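Local coordinates for triphenylmethane reductase (Citrobacter sp., PDB 2VRC), which probably reduces triphenylmethane dyes at the expense of a nicotinamide cofactor, as a Rossmann-fold reductase of the NmrA-like family that binds NADP(+), at residues L142-F147 and S172-E177; V199-W204 and T263-Q268; A154-G159 and E215-K220; S113-A118 and A249-A254. The protein carries 4 engineered substitutions. All coordinates share one frame; numbering follows the deposited sequence. Where two conformers were deposited one is given.

Interaction 1: residues L142-F147 and S172-E177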
loop_
_atom_site.group_PDB
_atom_site.type_symbol
_atom_site.label_atom_id
_atom_site.label_comp_id
_atom_site.label_asym_id
_atom_site.label_seq_id
_atom_site.Cartn_x
_atom_site.Cartn_y
_atom_site.Cartn_z
ATOM N N LEU A 142 15.635 -19.548 -28.188
ATOM C CA LEU A 142 14.605 -20.482 -28.603
ATOM C C LEU A 142 14.980 -21.917 -28.164
ATOM O O LEU A 142 16.154 -22.274 -28.084
ATOM C CB LEU A 142 14.453 -20.434 -30.115
ATOM C CG LEU A 142 13.954 -19.138 -30.789
ATOM C CD1 LEU A 142 14.217 -19.188 -32.311
ATOM C CD2 LEU A 142 12.487 -18.878 -30.486
ATOM N N TYR A 143 13.969 -22.714 -27.843
ATOM C CA TYR A 143 14.169 -24.052 -27.347
ATOM C C TYR A 143 14.506 -24.952 -28.489
ATOM O O TYR A 143 13.857 -24.897 -29.527
ATOM C CB TYR A 143 12.892 -24.568 -26.681
ATOM C CG TYR A 143 12.515 -23.890 -25.376
ATOM C CD1 TYR A 143 13.481 -23.274 -24.569
ATOM C CD2 TYR A 143 11.193 -23.916 -24.926
ATOM C CE1 TYR A 143 13.138 -22.692 -23.361
ATOM C CE2 TYR A 143 10.838 -23.335 -23.729
ATOM C CZ TYR A 143 11.812 -22.724 -22.948
ATOM O OH TYR A 143 11.451 -22.145 -21.763
ATOM N N THR A 144 15.505 -25.803 -28.311
ATOM C CA THR A 144 15.871 -26.699 -29.394
ATOM C C THR A 144 14.704 -27.630 -29.724
ATOM O O THR A 144 14.429 -27.939 -30.904
ATOM C CB THR A 144 17.146 -27.463 -29.067
ATOM O OG1 THR A 144 18.242 -26.556 -29.172
ATOM C CG2 THR A 144 17.361 -28.656 -30.056
ATOM N N ASP A 145 13.997 -28.046 -28.686
ATOM C CA ASP A 145 12.899 -28.991 -28.861
ATOM C C ASP A 145 11.662 -28.414 -29.528
ATOM O O ASP A 145 10.753 -29.163 -29.887
ATOM C CB ASP A 145 12.560 -29.727 -27.561
ATOM C CG ASP A 145 12.706 -28.841 -26.334
ATOM O OD1 ASP A 145 11.604 -28.323 -25.944
ATOM O OD2 ASP A 145 13.893 -28.653 -25.805
ATOM N N PHE A 146 11.637 -27.096 -29.740
ATOM C CA PHE A 146 10.584 -26.498 -30.552
ATOM C C PHE A 146 10.694 -26.974 -32.021
ATOM O O PHE A 146 9.700 -27.087 -32.720
ATOM C CB PHE A 146 10.687 -24.991 -30.450
ATOM C CG PHE A 146 9.629 -24.243 -31.203
ATOM C CD1 PHE A 146 8.400 -23.973 -30.607
ATOM C CD2 PHE A 146 9.861 -23.801 -32.503
ATOM C CE1 PHE A 146 7.405 -23.252 -31.297
ATOM C CE2 PHE A 146 8.876 -23.072 -33.202
ATOM C CZ PHE A 146 7.640 -22.810 -32.592
ATOM N N PHE A 147 11.910 -27.277 -32.458
ATOM C CA PHE A 147 12.191 -27.763 -33.798
ATOM C C PHE A 147 12.518 -29.250 -33.828
ATOM O O PHE A 147 12.232 -29.920 -34.808
ATOM C CB PHE A 147 13.388 -27.016 -34.376
ATOM C CG PHE A 147 13.329 -25.540 -34.170
ATOM C CD1 PHE A 147 12.644 -24.736 -35.054
ATOM C CD2 PHE A 147 13.953 -24.958 -33.078
ATOM C CE1 PHE A 147 12.573 -23.365 -34.867
ATOM C CE2 PHE A 147 13.917 -23.592 -32.887
ATOM C CZ PHE A 147 13.216 -22.784 -33.778
ATOM N N SER A 172 19.651 -22.194 -30.959
ATOM C CA SER A 172 18.767 -22.733 -29.892
ATOM C C SER A 172 19.502 -23.675 -28.921
ATOM O O SER A 172 20.627 -24.076 -29.192
ATOM C CB SER A 172 17.596 -23.489 -30.499
ATOM O OG SER A 172 18.067 -24.694 -31.068
ATOM N N VAL A 173 18.837 -23.971 -27.795
ATOM C CA VAL A 173 19.378 -24.733 -26.680
ATOM C C VAL A 173 18.260 -25.582 -26.103
ATOM O O VAL A 173 17.067 -25.171 -26.131
ATOM C CB VAL A 173 19.908 -23.829 -25.535
ATOM C CG1 VAL A 173 20.691 -24.691 -24.491
ATOM C CG2 VAL A 173 20.810 -22.771 -26.063
ATOM N N THR A 174 18.619 -26.756 -25.581
ATOM C CA THR A 174 17.610 -27.661 -25.079
ATOM C C THR A 174 17.068 -27.017 -23.811
ATOM O O THR A 174 17.771 -26.242 -23.163
ATOM C CB THR A 174 18.197 -29.086 -24.748
ATOM O OG1 THR A 174 19.282 -28.957 -23.821
ATOM C CG2 THR A 174 18.724 -29.742 -25.982
ATOM N N ARG A 175 15.846 -27.365 -23.429
ATOM C CA ARG A 175 15.294 -26.910 -22.154
ATOM C C ARG A 175 16.103 -27.412 -20.981
ATOM O O ARG A 175 16.322 -26.659 -20.028
ATOM C CB ARG A 175 13.847 -27.345 -21.996
ATOM C CG ARG A 175 12.838 -26.490 -22.765
ATOM C CD ARG A 175 11.690 -27.366 -23.159
ATOM N NE ARG A 175 10.402 -26.788 -22.843
ATOM C CZ ARG A 175 9.399 -26.690 -23.711
ATOM N NH1 ARG A 175 9.539 -27.137 -24.952
ATOM N NH2 ARG A 175 8.247 -26.150 -23.328
ATOM N N ASN A 176 16.547 -28.672 -21.039
ATOM C CA ASN A 176 17.396 -29.205 -19.985
ATOM C C ASN A 176 18.621 -28.354 -19.679
ATOM O O ASN A 176 18.939 -28.126 -18.518
ATOM C CB ASN A 176 17.849 -30.608 -20.288
ATOM C CG ASN A 176 18.381 -31.297 -19.064
ATOM O OD1 ASN A 176 19.305 -32.094 -19.141
ATOM N ND2 ASN A 176 17.806 -30.987 -17.913
ATOM N N GLU A 177 19.302 -27.876 -20.719
ATOM C CA GLU A 177 20.493 -27.050 -20.517
ATOM C C GLU A 177 20.170 -25.660 -19.982
ATOM O O GLU A 177 20.863 -25.152 -19.090
ATOM C CB GLU A 177 21.344 -27.001 -21.789
ATOM C CG GLU A 177 21.881 -28.373 -22.151
ATOM C CD GLU A 177 22.530 -28.440 -23.550
ATOM O OE1 GLU A 177 21.943 -27.916 -24.549
ATOM O OE2 GLU A 177 23.629 -29.065 -23.628
#

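Interaction 2: residues V199-W204 and T263-Q268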
loop_
_atom_site.group_PDB
_atom_site.type_symbol
_atom_site.label_atom_id
_atom_site.label_comp_id
_atom_site.label_asym_id
_atom_site.label_seq_id
_atom_site.Cartn_x
_atom_site.Cartn_y
_atom_site.Cartn_z
ATOM N N VAL A 199 22.624 -18.617 -25.150
ATOM C CA VAL A 199 22.419 -19.294 -26.429
ATOM C C VAL A 199 23.491 -20.314 -26.761
ATOM O O VAL A 199 24.446 -20.456 -26.013
ATOM C CB VAL A 199 22.319 -18.282 -27.536
ATOM C CG1 VAL A 199 21.242 -17.296 -27.179
ATOM C CG2 VAL A 199 23.666 -17.614 -27.770
ATOM N N SER A 200 23.361 -21.002 -27.896
ATOM C CA SER A 200 24.376 -21.960 -28.302
ATOM C C SER A 200 25.559 -21.336 -29.020
ATOM O O SER A 200 25.380 -20.454 -29.852
ATOM C CB SER A 200 23.819 -23.033 -29.206
ATOM O OG SER A 200 24.838 -24.016 -29.401
ATOM N N ASN A 201 26.768 -21.834 -28.725
ATOM C CA ASN A 201 27.950 -21.461 -29.507
ATOM C C ASN A 201 28.341 -22.514 -30.535
ATOM O O ASN A 201 29.477 -22.595 -30.963
ATOM C CB ASN A 201 29.124 -21.051 -28.622
ATOM C CG ASN A 201 29.546 -22.126 -27.632
ATOM O OD1 ASN A 201 30.268 -21.810 -26.703
ATOM N ND2 ASN A 201 29.162 -23.383 -27.839
ATOM N N GLN A 202 27.364 -23.321 -30.908
ATOM C CA GLN A 202 27.494 -24.313 -31.958
ATOM C C GLN A 202 26.192 -24.301 -32.730
ATOM O O GLN A 202 25.417 -25.235 -32.660
ATOM C CB GLN A 202 27.740 -25.685 -31.357
ATOM C CG GLN A 202 28.619 -25.649 -30.115
ATOM C CD GLN A 202 29.317 -26.968 -29.891
ATOM O OE1 GLN A 202 30.069 -27.447 -30.764
ATOM N NE2 GLN A 202 29.085 -27.576 -28.719
ATOM N N PRO A 203 25.942 -23.223 -33.472
ATOM C CA PRO A 203 24.644 -23.126 -34.123
ATOM C C PRO A 203 24.530 -24.084 -35.307
ATOM O O PRO A 203 25.504 -24.735 -35.660
ATOM C CB PRO A 203 24.571 -21.654 -34.554
ATOM C CG PRO A 203 25.987 -21.216 -34.665
ATOM C CD PRO A 203 26.827 -22.083 -33.775
ATOM N N TRP A 204 23.339 -24.159 -35.897
ATOM C CA TRP A 204 23.031 -25.128 -36.945
ATOM C C TRP A 204 22.033 -24.522 -37.945
ATOM O O TRP A 204 21.500 -23.414 -37.725
ATOM C CB TRP A 204 22.473 -26.418 -36.323
ATOM C CG TRP A 204 21.319 -26.209 -35.389
ATOM C CD1 TRP A 204 21.388 -25.905 -34.055
ATOM C CD2 TRP A 204 19.917 -26.272 -35.715
ATOM N NE1 TRP A 204 20.114 -25.769 -33.532
ATOM C CE2 TRP A 204 19.194 -25.993 -34.524
ATOM C CE3 TRP A 204 19.206 -26.530 -36.890
ATOM C CZ2 TRP A 204 17.789 -25.959 -34.475
ATOM C CZ3 TRP A 204 17.802 -26.485 -36.851
ATOM C CH2 TRP A 204 17.110 -26.205 -35.644
ATOM N N THR A 263 25.660 -15.334 -31.399
ATOM C CA THR A 263 25.913 -16.203 -30.278
ATOM C C THR A 263 26.608 -15.446 -29.180
ATOM O O THR A 263 27.059 -14.319 -29.361
ATOM C CB THR A 263 26.787 -17.405 -30.659
ATOM O OG1 THR A 263 28.150 -16.981 -30.796
ATOM C CG2 THR A 263 26.315 -18.038 -31.960
ATOM N N SER A 264 26.737 -16.133 -28.055
ATOM C CA SER A 264 27.350 -15.616 -26.847
ATOM C C SER A 264 27.936 -16.810 -26.100
ATOM O O SER A 264 27.458 -17.935 -26.246
ATOM C CB SER A 264 26.295 -14.902 -25.978
ATOM O OG SER A 264 26.799 -14.649 -24.678
ATOM N N ASP A 265 28.972 -16.554 -25.310
ATOM C CA ASP A 265 29.625 -17.572 -24.498
ATOM C C ASP A 265 29.072 -17.655 -23.083
ATOM O O ASP A 265 29.560 -18.497 -22.307
ATOM C CB ASP A 265 31.116 -17.263 -24.379
ATOM C CG ASP A 265 31.858 -17.473 -25.658
ATOM O OD1 ASP A 265 31.320 -18.158 -26.579
ATOM O OD2 ASP A 265 32.984 -16.937 -25.739
ATOM N N ASP A 266 28.104 -16.787 -22.734
ATOM C CA ASP A 266 27.472 -16.821 -21.391
ATOM C C ASP A 266 27.081 -18.229 -20.937
ATOM O O ASP A 266 27.376 -18.609 -19.823
ATOM C CB ASP A 266 26.246 -15.895 -21.285
ATOM C CG ASP A 266 26.601 -14.409 -21.451
ATOM O OD1 ASP A 266 27.783 -14.058 -21.252
ATOM O OD2 ASP A 266 25.705 -13.584 -21.782
ATOM N N LEU A 267 26.459 -19.011 -21.806
ATOM C CA LEU A 267 25.929 -20.288 -21.393
ATOM C C LEU A 267 27.034 -21.306 -21.124
ATOM O O LEU A 267 27.036 -22.010 -20.117
ATOM C CB LEU A 267 24.950 -20.818 -22.447
ATOM C CG LEU A 267 24.249 -22.136 -22.146
ATOM C CD1 LEU A 267 23.590 -22.165 -20.758
ATOM C CD2 LEU A 267 23.241 -22.400 -23.212
ATOM N N GLN A 268 27.971 -21.352 -22.055
ATOM C CA GLN A 268 29.095 -22.245 -22.011
ATOM C C GLN A 268 29.913 -22.005 -20.734
ATOM O O GLN A 268 30.301 -22.954 -20.045
ATOM C CB GLN A 268 29.929 -21.971 -23.261
ATOM C CG GLN A 268 30.483 -23.216 -23.925
ATOM C CD GLN A 268 31.863 -23.471 -23.440
ATOM O OE1 GLN A 268 32.335 -24.623 -23.401
ATOM N NE2 GLN A 268 32.535 -22.382 -23.015
HETATM O O HOH W 1 27.417 -20.617 -25.122
HETATM O O HOH W 2 25.085 -18.090 -24.295
#

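Interaction 3: residues A154-G159 and E215-K220. Unlike the reference sequence in segment 154-159: T156 (reference Ile).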
loop_
_atom_site.group_PDB
_atom_site.type_symbol
_atom_site.label_atom_id
_atom_site.label_comp_id
_atom_site.label_asym_id
_atom_site.label_seq_id
_atom_site.Cartn_x
_atom_site.Cartn_y
_atom_site.Cartn_z
ATOM N N ALA A 154 7.082 -36.957 -38.957
ATOM C CA ALA A 154 6.371 -36.493 -40.150
ATOM C C ALA A 154 7.335 -36.285 -41.300
ATOM O O ALA A 154 7.102 -36.762 -42.424
ATOM C CB ALA A 154 5.602 -35.195 -39.875
ATOM N N SER A 155 8.421 -35.579 -41.001
ATOM C CA SER A 155 9.474 -35.312 -41.977
ATOM C C SER A 155 10.257 -36.544 -42.450
ATOM O O SER A 155 10.661 -36.582 -43.602
ATOM C CB SER A 155 10.404 -34.210 -41.466
ATOM O OG SER A 155 9.714 -32.960 -41.457
ATOM N N THR A 156 10.462 -37.538 -41.579
ATOM C CA THR A 156 11.086 -38.795 -41.999
ATOM C C THR A 156 10.159 -39.469 -43.004
ATOM O O THR A 156 10.595 -39.839 -44.102
ATOM C CB THR A 156 11.365 -39.774 -40.822
ATOM O OG1 THR A 156 12.313 -39.202 -39.910
ATOM C CG2 THR A 156 11.928 -41.089 -41.340
ATOM N N GLU A 157 8.889 -39.615 -42.617
ATOM C CA GLU A 157 7.851 -40.158 -43.484
ATOM C C GLU A 157 7.776 -39.390 -44.803
ATOM O O GLU A 157 7.799 -40.002 -45.870
ATOM C CB GLU A 157 6.488 -40.123 -42.784
ATOM C CG GLU A 157 6.312 -41.123 -41.635
ATOM C CD GLU A 157 4.871 -41.136 -41.070
ATOM O OE1 GLU A 157 3.939 -40.680 -41.790
ATOM O OE2 GLU A 157 4.658 -41.596 -39.912
ATOM N N SER A 158 7.739 -38.060 -44.730
ATOM C CA SER A 158 7.468 -37.234 -45.908
ATOM C C SER A 158 8.658 -37.045 -46.847
ATOM O O SER A 158 8.476 -36.846 -48.050
ATOM C CB SER A 158 6.879 -35.873 -45.510
ATOM O OG SER A 158 7.867 -34.855 -45.469
ATOM N N GLY A 159 9.870 -37.107 -46.295
ATOM C CA GLY A 159 11.096 -36.867 -47.068
ATOM C C GLY A 159 11.598 -35.444 -46.914
ATOM O O GLY A 159 12.674 -35.097 -47.408
ATOM N N GLU A 215 20.884 -39.328 -41.474
ATOM C CA GLU A 215 21.834 -40.246 -40.833
ATOM C C GLU A 215 21.110 -41.114 -39.811
ATOM O O GLU A 215 21.257 -42.330 -39.804
ATOM C CB GLU A 215 22.990 -39.500 -40.156
ATOM C CG GLU A 215 24.005 -38.872 -41.123
ATOM C CD GLU A 215 24.744 -37.628 -40.558
ATOM O OE1 GLU A 215 25.464 -36.983 -41.368
ATOM O OE2 GLU A 215 24.611 -37.285 -39.344
ATOM N N VAL A 216 20.312 -40.488 -38.958
ATOM C CA VAL A 216 19.683 -41.218 -37.871
ATOM C C VAL A 216 18.550 -42.132 -38.342
ATOM O O VAL A 216 18.404 -43.235 -37.826
ATOM C CB VAL A 216 19.162 -40.275 -36.777
ATOM C CG1 VAL A 216 18.370 -41.068 -35.730
ATOM C CG2 VAL A 216 20.321 -39.537 -36.126
ATOM N N SER A 217 17.759 -41.684 -39.316
ATOM C CA SER A 217 16.570 -42.440 -39.717
ATOM C C SER A 217 16.876 -43.509 -40.755
ATOM O O SER A 217 16.116 -44.488 -40.905
ATOM C CB SER A 217 15.531 -41.515 -40.311
ATOM O OG SER A 217 15.807 -41.362 -41.689
ATOM N N GLY A 218 17.959 -43.296 -41.501
ATOM C CA GLY A 218 18.346 -44.187 -42.607
ATOM C C GLY A 218 17.544 -43.871 -43.852
ATOM O O GLY A 218 17.651 -44.553 -44.854
ATOM N N LYS A 219 16.733 -42.825 -43.786
ATOM C CA LYS A 219 15.899 -42.461 -44.910
ATOM C C LYS A 219 16.236 -41.035 -45.330
ATOM O O LYS A 219 16.476 -40.199 -44.469
ATOM C CB LYS A 219 14.415 -42.599 -44.524
ATOM C CG LYS A 219 13.467 -42.470 -45.706
ATOM C CD LYS A 219 11.981 -42.545 -45.313
ATOM C CE LYS A 219 11.098 -41.963 -46.450
ATOM N NZ LYS A 219 11.389 -40.489 -46.708
ATOM N N LYS A 220 16.243 -40.754 -46.632
ATOM C CA LYS A 220 16.615 -39.428 -47.140
ATOM C C LYS A 220 15.639 -38.332 -46.731
ATOM O O LYS A 220 14.452 -38.434 -46.981
ATOM C CB LYS A 220 16.765 -39.449 -48.664
ATOM C CG LYS A 220 17.281 -38.157 -49.273
ATOM C CD LYS A 220 17.308 -38.185 -50.797
ATOM C CE LYS A 220 17.663 -36.785 -51.320
ATOM N NZ LYS A 220 17.699 -36.718 -52.819
#

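Interaction 4: residues S113-A118 and A249-A254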
loop_
_atom_site.group_PDB
_atom_site.type_symbol
_atom_site.label_atom_id
_atom_site.label_comp_id
_atom_site.label_asym_id
_atom_site.label_seq_id
_atom_site.Cartn_x
_atom_site.Cartn_y
_atom_site.Cartn_z
ATOM N N SER A 113 15.202 -8.543 -31.500
ATOM C CA SER A 113 14.132 -9.411 -31.972
ATOM C C SER A 113 12.980 -8.681 -32.667
ATOM O O SER A 113 12.641 -7.564 -32.317
ATOM C CB SER A 113 13.573 -10.203 -30.801
ATOM O OG SER A 113 12.588 -11.108 -31.232
ATOM N N ILE A 114 12.389 -9.373 -33.634
ATOM C CA ILE A 114 11.224 -8.906 -34.367
ATOM C C ILE A 114 10.030 -9.784 -34.052
ATOM O O ILE A 114 8.929 -9.539 -34.573
ATOM C CB ILE A 114 11.436 -8.903 -35.915
ATOM C CG1 ILE A 114 11.726 -10.341 -36.410
ATOM C CG2 ILE A 114 12.554 -7.860 -36.326
ATOM C CD1 ILE A 114 11.641 -10.539 -37.908
ATOM N N ILE A 115 10.200 -10.797 -33.215
ATOM C CA ILE A 115 9.056 -11.620 -32.906
ATOM C C ILE A 115 8.308 -11.077 -31.685
ATOM O O ILE A 115 8.908 -10.512 -30.768
ATOM C CB ILE A 115 9.441 -13.103 -32.755
ATOM C CG1 ILE A 115 10.021 -13.413 -31.385
ATOM C CG2 ILE A 115 10.422 -13.513 -33.849
ATOM C CD1 ILE A 115 10.582 -14.804 -31.378
ATOM N N PRO A 116 6.981 -11.212 -31.690
ATOM C CA PRO A 116 6.145 -10.607 -30.633
ATOM C C PRO A 116 6.498 -10.918 -29.162
ATOM O O PRO A 116 6.470 -9.993 -28.329
ATOM C CB PRO A 116 4.730 -11.068 -30.999
ATOM C CG PRO A 116 4.785 -11.279 -32.476
ATOM C CD PRO A 116 6.150 -11.876 -32.716
ATOM N N LEU A 117 6.838 -12.170 -28.836
ATOM C CA LEU A 117 7.056 -12.503 -27.425
ATOM C C LEU A 117 8.139 -11.639 -26.783
ATOM O O LEU A 117 8.114 -11.400 -25.573
ATOM C CB LEU A 117 7.252 -14.013 -27.147
ATOM C CG LEU A 117 8.359 -15.019 -27.521
ATOM C CD1 LEU A 117 8.037 -15.789 -28.798
ATOM C CD2 LEU A 117 9.797 -14.495 -27.531
ATOM N N ALA A 118 9.074 -11.160 -27.597
ATOM C CA ALA A 118 10.202 -10.361 -27.085
ATOM C C ALA A 118 9.717 -9.148 -26.313
ATOM O O ALA A 118 10.336 -8.748 -25.339
ATOM C CB ALA A 118 11.111 -9.926 -28.211
ATOM N N ALA A 249 5.391 -19.789 -38.118
ATOM C CA ALA A 249 5.847 -19.131 -39.342
ATOM C C ALA A 249 6.670 -17.880 -39.049
ATOM O O ALA A 249 7.607 -17.573 -39.780
ATOM C CB ALA A 249 4.684 -18.797 -40.250
ATOM N N ALA A 250 6.314 -17.176 -37.981
ATOM C CA ALA A 250 6.922 -15.889 -37.646
ATOM C C ALA A 250 8.278 -16.134 -36.987
ATOM O O ALA A 250 9.245 -15.378 -37.231
ATOM C CB ALA A 250 6.000 -15.078 -36.742
ATOM N N ILE A 251 8.355 -17.209 -36.195
ATOM C CA ILE A 251 9.626 -17.677 -35.707
ATOM C C ILE A 251 10.572 -18.023 -36.857
ATOM O O ILE A 251 11.680 -17.509 -36.896
ATOM C CB ILE A 251 9.486 -18.830 -34.685
ATOM C CG1 ILE A 251 9.054 -18.231 -33.320
ATOM C CG2 ILE A 251 10.815 -19.588 -34.542
ATOM C CD1 ILE A 251 8.841 -19.222 -32.213
ATOM N N TYR A 252 10.146 -18.869 -37.798
ATOM C CA TYR A 252 11.025 -19.239 -38.915
ATOM C C TYR A 252 11.425 -18.015 -39.732
ATOM O O TYR A 252 12.587 -17.844 -40.093
ATOM C CB TYR A 252 10.352 -20.211 -39.856
ATOM C CG TYR A 252 10.140 -21.624 -39.385
ATOM C CD1 TYR A 252 11.166 -22.364 -38.773
ATOM C CD2 TYR A 252 8.923 -22.258 -39.627
ATOM C CE1 TYR A 252 10.960 -23.697 -38.368
ATOM C CE2 TYR A 252 8.707 -23.568 -39.244
ATOM C CZ TYR A 252 9.721 -24.290 -38.621
ATOM O OH TYR A 252 9.464 -25.598 -38.264
ATOM N N ASP A 253 10.454 -17.163 -40.029
ATOM C CA ASP A 253 10.712 -15.970 -40.802
ATOM C C ASP A 253 11.846 -15.146 -40.184
ATOM O O ASP A 253 12.756 -14.685 -40.897
ATOM C CB ASP A 253 9.453 -15.139 -40.864
ATOM C CG ASP A 253 9.676 -13.824 -41.539
ATOM O OD1 ASP A 253 9.879 -12.815 -40.816
ATOM O OD2 ASP A 253 9.683 -13.812 -42.794
ATOM N N ALA A 254 11.748 -14.948 -38.866
ATOM C CA ALA A 254 12.738 -14.281 -38.058
ATOM C C ALA A 254 14.097 -14.991 -38.147
ATOM O O ALA A 254 15.128 -14.327 -38.429
ATOM C CB ALA A 254 12.254 -14.186 -36.591
#

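Interaction 1: residues L142-F147 and S172-E177
One face of the Y143 phenol ring is occupied by R175: CG of R175 stands 3.5 Å from the centroid of the Y143 ring and 5° off its normal, a CH-pi contact. Beyond it, the guanidinium group of R175 turns one of its own faces to the same tyrosine, with CZ of R175 3.5 Å from CD2 of Y143 and the two planes 31° apart. The guanidinium edge belongs to D145. OD1 of D145 accepts from NH1 of R175 at 2.6 Å, a salt bridge lying in the guanidinium plane, with the carboxylate almost coplanar. Bends at chi2 (149°) and chi3 carry the arginine chain over the Y143 face and bring NH1 to the D145 carboxylate. The second carboxylate oxygen, OD2 of D145, takes a weak 3.3 Å bond from the backbone N of R175.

Between the segments the backbones form a single bridge, Y143 with V173. V173 N donates to L142 O at 3.2 Å, and T144 N donates to V173 O at 2.8 Å. Alongside, the hydroxyls OG1 of T144 and OG of S172 share a hydrogen bond of 2.7 Å. T174 is the N-cap of helix 175-186, its OG1 accepting from E177 N. Y143 and R175 both line the NADP(+) site, empty in this chain; the ring face and the in-plane carboxylate probably both restrain the arginine there.

Interaction 2: residues V199-W204 and T263-Q268
V199, just past the edge strand 194-198 of the parallel Rossmann sheet, meets the capped start of helix 266-271 through two waters, and no direct hydrogen bond joins the segments. Water 1 donates to V199 O at 3.1 Å and to S264 O at 2.9 Å, and accepts from Q268 N at 3.2 Å. Water 2 accepts from V199 N at 2.7 Å and from L267 N at 3.0 Å. Both backbone polar atoms of V199 and the N-H groups of L267 and Q268 thus find water partners, with S264 O joining through water 1.

Side chains add direct packing. With CG1 of V199 anti to the carbonyl carbon (chi1 -54°), CG2 falls between the backbone N and the carbonyl carbon, and that methyl lies 3.4 Å from S264 N. The methyl CG2 of T263 rests 3.3 Å from S200 O, while the N201 amide crosses the Q268 side chain at about a right angle, OD1 of N201 coming 3.1 Å from CG of Q268. OG of S264 caps the helix start, accepting from D266 N in a nearly straight bond (170°). V199 also leans on A108 and A141. D266 bonds N197 N through OD2 and L267 packs on L198, which seats helix 266-271 against the end of strand 194-198.

Interaction 3: residues A154-G159 and E215-K220
K219 reaches T156 by its ammonium group: NZ of K219 donates to T156 O at 2.8 Å, with a C=O...donor angle of 174° that puts the nitrogen almost straight ahead of the carbonyl. Extended through chi3, the lysine chain spans the distance between the helix ends, and the turn at its last torsion (chi4 -62°) brings NZ to T156 O; CE of K219 is 3.2 Å from T156 O as well. NZ of K219 also comes 3.7 Å from CA of G159. A positive charge beside the C-terminal turn of helix 152-158 would probably be favoured by the helix dipole. The second direct contact is van der Waals packing, CG2 of T156 against CB of S217 at 3.8 Å; T156 itself takes the place of the isoleucine of the reference sequence. CA of G159 also approaches K220 O to 3.7 Å.

The next shell sets these groups in place. OG of S217 accepts from K219 N at 2.7 Å, an ST turn that helps to orient the residue carrying the ammonium, and it has a weak further bond to L213 O. G218 leaves helix 206-217 with positive phi, and G159 does the same for helix 152-158 (phi 97°), its N still bonded to S155 O at 2.9 Å. S158 OG and S155 OG bond A160 N and A160 O in turn, bracing the exit of that helix. Immediately beyond, the backbones of G159 and V222 are hydrogen-bonded, and the chain enters strands 160-163 and 222-225, a parallel pair. Both helices therefore end side by side on the surface, each leading into one strand of this small sheet.

Interaction 4: residues S113-A118 and A249-A254
I115 holds CG1 between its backbone N and carbonyl carbon (chi1 81°), which places its CG2 branch anti to the carbonyl carbon and directs it at A254. I114 adopts the same type of rotamer (chi1 61°), sending CG1 and CD1 to the same alanine. The contact is plain apolar packing that joins the Rossmann sheet's loop between strand 101-107 and helix 117-129 to helix 242-255 of the C-terminal part.

Residues A250, I251 and A254, spaced one helical turn or less apart, make up the helix surface that is met. CG2 of I115 lies 3.4 Å from CB of A254, a close approach of two methyls, and 4.0 Å from A250 O, a carbonyl already engaged in the helix by A254 N. The other branch reaches the preceding turn by its end, CD1 of I115 coming within 4.2 Å of CG1 of I251. CG1 and CD1 of I114 both lie against A254, with CG1 3.9 Å from CB of A254. No hydrogen bond crosses between the segments; the contact is van der Waals packing.

What holds the isoleucines in place lies close by. OG of S113 accepts from I115 N at 3.1 Å, an ST turn, and bonds E259 OE2; I114 N goes to E259 OE1, so the carboxylate of E259, just past the helix, grips the loop twice. I115 also packs on Y107. I251 in turn packs on F146 of the 142-147 loop, and its side chain lies about 9 Å from that of Y143. At the outer edge, D253, salt-bridged to K257 NZ through OD1, brings that same OD1 4.1 Å from CD1 of I114.

Interaction 1 lies nearest the middle of the chain and is the one with a salt bridge and directly hydrogen-bonded backbones, at the cofactor site. Interaction 2 abuts it, as V173 packs against L267 and S200, and trades direct bonds for water at an edge strand of the main sheet. Interaction 4 touches interaction 1 from another direction: F146 and F147 lean on I251 and Y252 of helix 242-255, and its chemistry is mainly apolar packing, with no hydrogen bond across. Interaction 3 is the surface contact, about 27 Å from the chain centre (centre to centre), touching none of the others and tying two helix ends together by a lysine.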